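Local coordinates for phenylacetic acid degradation-related protein (PDB 2QWZ) that is a putative thioesterase that probably hydrolyses acyl-CoA thioesters, perhaps in phenylacetic acid degradation, at residues 77-80 / 81-85. Residues are numbered along the deposited sequence; the frame is centred on the assembly and turned at random.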
ATOM      1  N   PHE A  77      -3.755  12.667   5.131  1.00 29.23           N
ATOM      2  CA  PHE A  77      -4.402  11.424   5.487  1.00 26.32           C
ATOM      3  C   PHE A  77      -5.862  11.654   5.860  1.00 26.29           C
ATOM      4  O   PHE A  77      -6.756  10.947   5.387  1.00 26.06           O
ATOM      5  CB  PHE A  77      -3.678  10.744   6.654  1.00 28.50           C
ATOM      6  CG  PHE A  77      -4.365   9.487   7.094  1.00 20.72           C
ATOM      7  CD1 PHE A  77      -5.437   9.536   7.950  1.00 27.44           C
ATOM      8  CD2 PHE A  77      -4.008   8.272   6.555  1.00 23.34           C
ATOM      9  CE1 PHE A  77      -6.110   8.384   8.285  1.00 28.35           C
ATOM     10  CE2 PHE A  77      -4.670   7.123   6.901  1.00 33.22           C
ATOM     11  CZ  PHE A  77      -5.720   7.180   7.747  1.00 27.41           C
ATOM     12  N   ALA A  78      -6.066  12.654   6.731  1.00 27.68           N
ATOM     13  CA  ALA A  78      -7.369  13.105   7.216  1.00 25.17           C
ATOM     14  C   ALA A  78      -8.300  13.467   6.074  1.00 26.68           C
ATOM     15  O   ALA A  78      -9.433  13.013   6.056  1.00 26.49           O
ATOM     16  CB  ALA A  78      -7.197  14.306   8.186  1.00 21.80           C
ATOM     17  N   LEU A  79      -7.804  14.244   5.101  1.00 24.19           N
ATOM     18  CA  LEU A  79      -8.574  14.626   3.930  1.00 23.78           C
ATOM     19  C   LEU A  79      -8.958  13.431   3.071  1.00 25.63           C
ATOM     20  O   LEU A  79     -10.127  13.278   2.686  1.00 33.35           O
ATOM     21  CB  LEU A  79      -7.766  15.616   3.070  1.00 26.24           C
ATOM     22  CG  LEU A  79      -8.469  16.079   1.788  1.00 29.55           C
ATOM     23  CD1 LEU A  79      -9.837  16.664   2.125  1.00 21.28           C
ATOM     24  CD2 LEU A  79      -7.640  17.096   1.020  1.00 20.83           C
ATOM     25  N   ALA A  80      -7.973  12.566   2.790  1.00 22.96           N
ATOM     26  CA  ALA A  80      -8.165  11.429   1.942  1.00 19.08           C
ATOM     27  C   ALA A  80      -9.232  10.528   2.601  1.00 21.35           C
ATOM     28  O   ALA A  80     -10.145  10.072   1.940  1.00 22.80           O
ATOM     29  CB  ALA A  80      -6.857  10.663   1.742  1.00 14.88           C
ATOM     30  N   ASP A  81      -9.089  10.275   3.887  1.00 23.80           N
ATOM     31  CA  ASP A  81     -10.014   9.357   4.634  1.00 23.78           C
ATOM     32  C   ASP A  81     -11.404   9.923   4.829  1.00 27.49           C
ATOM     33  O   ASP A  81     -12.369   9.207   4.677  1.00 36.21           O
ATOM     34  CB  ASP A  81      -9.347   8.998   5.977  1.00 25.03           C
ATOM     35  CG  ASP A  81     -10.195   8.058   6.876  1.00 32.19           C
ATOM     36  OD1 ASP A  81     -11.090   7.315   6.433  1.00 35.18           O
ATOM     37  OD2 ASP A  81      -9.920   8.091   8.066  1.00 32.41           O
ATOM     38  N   VAL A  82     -11.537  11.204   5.167  1.00 31.39           N
ATOM     39  CA  VAL A  82     -12.870  11.806   5.275  1.00 29.99           C
ATOM     40  C   VAL A  82     -13.631  11.795   3.943  1.00 28.43           C
ATOM     41  O   VAL A  82     -14.834  11.495   3.927  1.00 28.22           O
ATOM     42  CB  VAL A  82     -12.871  13.259   5.960  1.00 28.99           C
ATOM     43  CG1 VAL A  82     -12.435  14.371   4.997  1.00 24.48           C
ATOM     44  CG2 VAL A  82     -14.271  13.573   6.578  1.00 28.70           C
ATOM     45  N   SER A  83     -12.935  12.080   2.838  1.00 23.85           N
ATOM     46  CA  SER A  83     -13.514  12.059   1.521  1.00 22.59           C
ATOM     47  C   SER A  83     -14.124  10.722   1.115  1.00 25.76           C
ATOM     48  O   SER A  83     -15.223  10.681   0.588  1.00 24.85           O
ATOM     49  CB  SER A  83     -12.445  12.425   0.475  1.00 26.44           C
ATOM     50  OG  SER A  83     -11.902  13.715   0.743  1.00 20.91           O
ATOM     51  N   VAL A  84     -13.389   9.629   1.268  1.00 27.07           N
ATOM     52  CA  VAL A  84     -13.893   8.342   0.813  1.00 23.48           C
ATOM     53  C   VAL A  84     -14.951   7.845   1.788  1.00 29.64           C
ATOM     54  O   VAL A  84     -15.946   7.286   1.365  1.00 30.04           O
ATOM     55  CB  VAL A  84     -12.770   7.317   0.573  1.00 26.78           C
ATOM     56  CG1 VAL A  84     -13.309   6.110   0.010  1.00 19.80           C
ATOM     57  CG2 VAL A  84     -11.717   7.894  -0.435  1.00 11.25           C
ATOM     58  N   TYR A  85     -14.745   8.091   3.069  1.00 28.51           N
ATOM     59  CA  TYR A  85     -15.714   7.718   4.075  1.00 31.90           C
ATOM     60  C   TYR A  85     -17.061   8.378   3.799  1.00 31.07           C
ATOM     61  O   TYR A  85     -18.088   7.732   3.852  1.00 29.64           O
ATOM     62  CB  TYR A  85     -15.225   8.139   5.458  1.00 31.45           C
ATOM     63  CG  TYR A  85     -16.241   7.819   6.536  1.00 37.43           C
ATOM     64  CD1 TYR A  85     -16.348   6.547   7.043  1.00 28.55           C
ATOM     65  CD2 TYR A  85     -17.115   8.803   7.021  1.00 38.12           C
ATOM     66  CE1 TYR A  85     -17.311   6.235   8.037  1.00 44.25           C
ATOM     67  CE2 TYR A  85     -18.063   8.515   7.989  1.00 45.00           C
ATOM     68  CZ  TYR A  85     -18.158   7.235   8.500  1.00 38.81           C
ATOM     69  OH  TYR A  85     -19.112   6.981   9.459  1.00 48.93           O
TER
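In S83 the hydroxyl sits beside its own backbone N (chi1 -59°), which turns OG back onto the carbonyl of L79, one turn earlier. F77 and D81 both hold CG anti to the backbone N, and their side chains run side by side. S83 OG donates to L79 O at 2.7 Å. S83 N donates to the same oxygen at 3.1 Å. The two donors reach it from opposite faces of the carbonyl plane, so L79 O accepts two bonds, and the proton of the S83 hydroxyl is used within the helix. V82 CG1 packs against L79 O at 3.4 Å. This is the middle of helix 73-92, the long central helix of a hotdog fold, wrapped by the antiparallel sheet. A80 and S83 press on I135 of strand 130-139. F77 packs on A103 and L105, and also on G73 of the second subunit. On the F77 side, D81 OD2 lies 3.8 Å from F77 CE1, with the carboxylate and ring planes 65° apart. The other carboxylate oxygen, OD1, is hydrogen-bonded to Y153 OH on strand 147-154. D81 N bonds to F77 O at 2.9 Å, and V84 N reaches A80 O only weakly, at 3.3 Å.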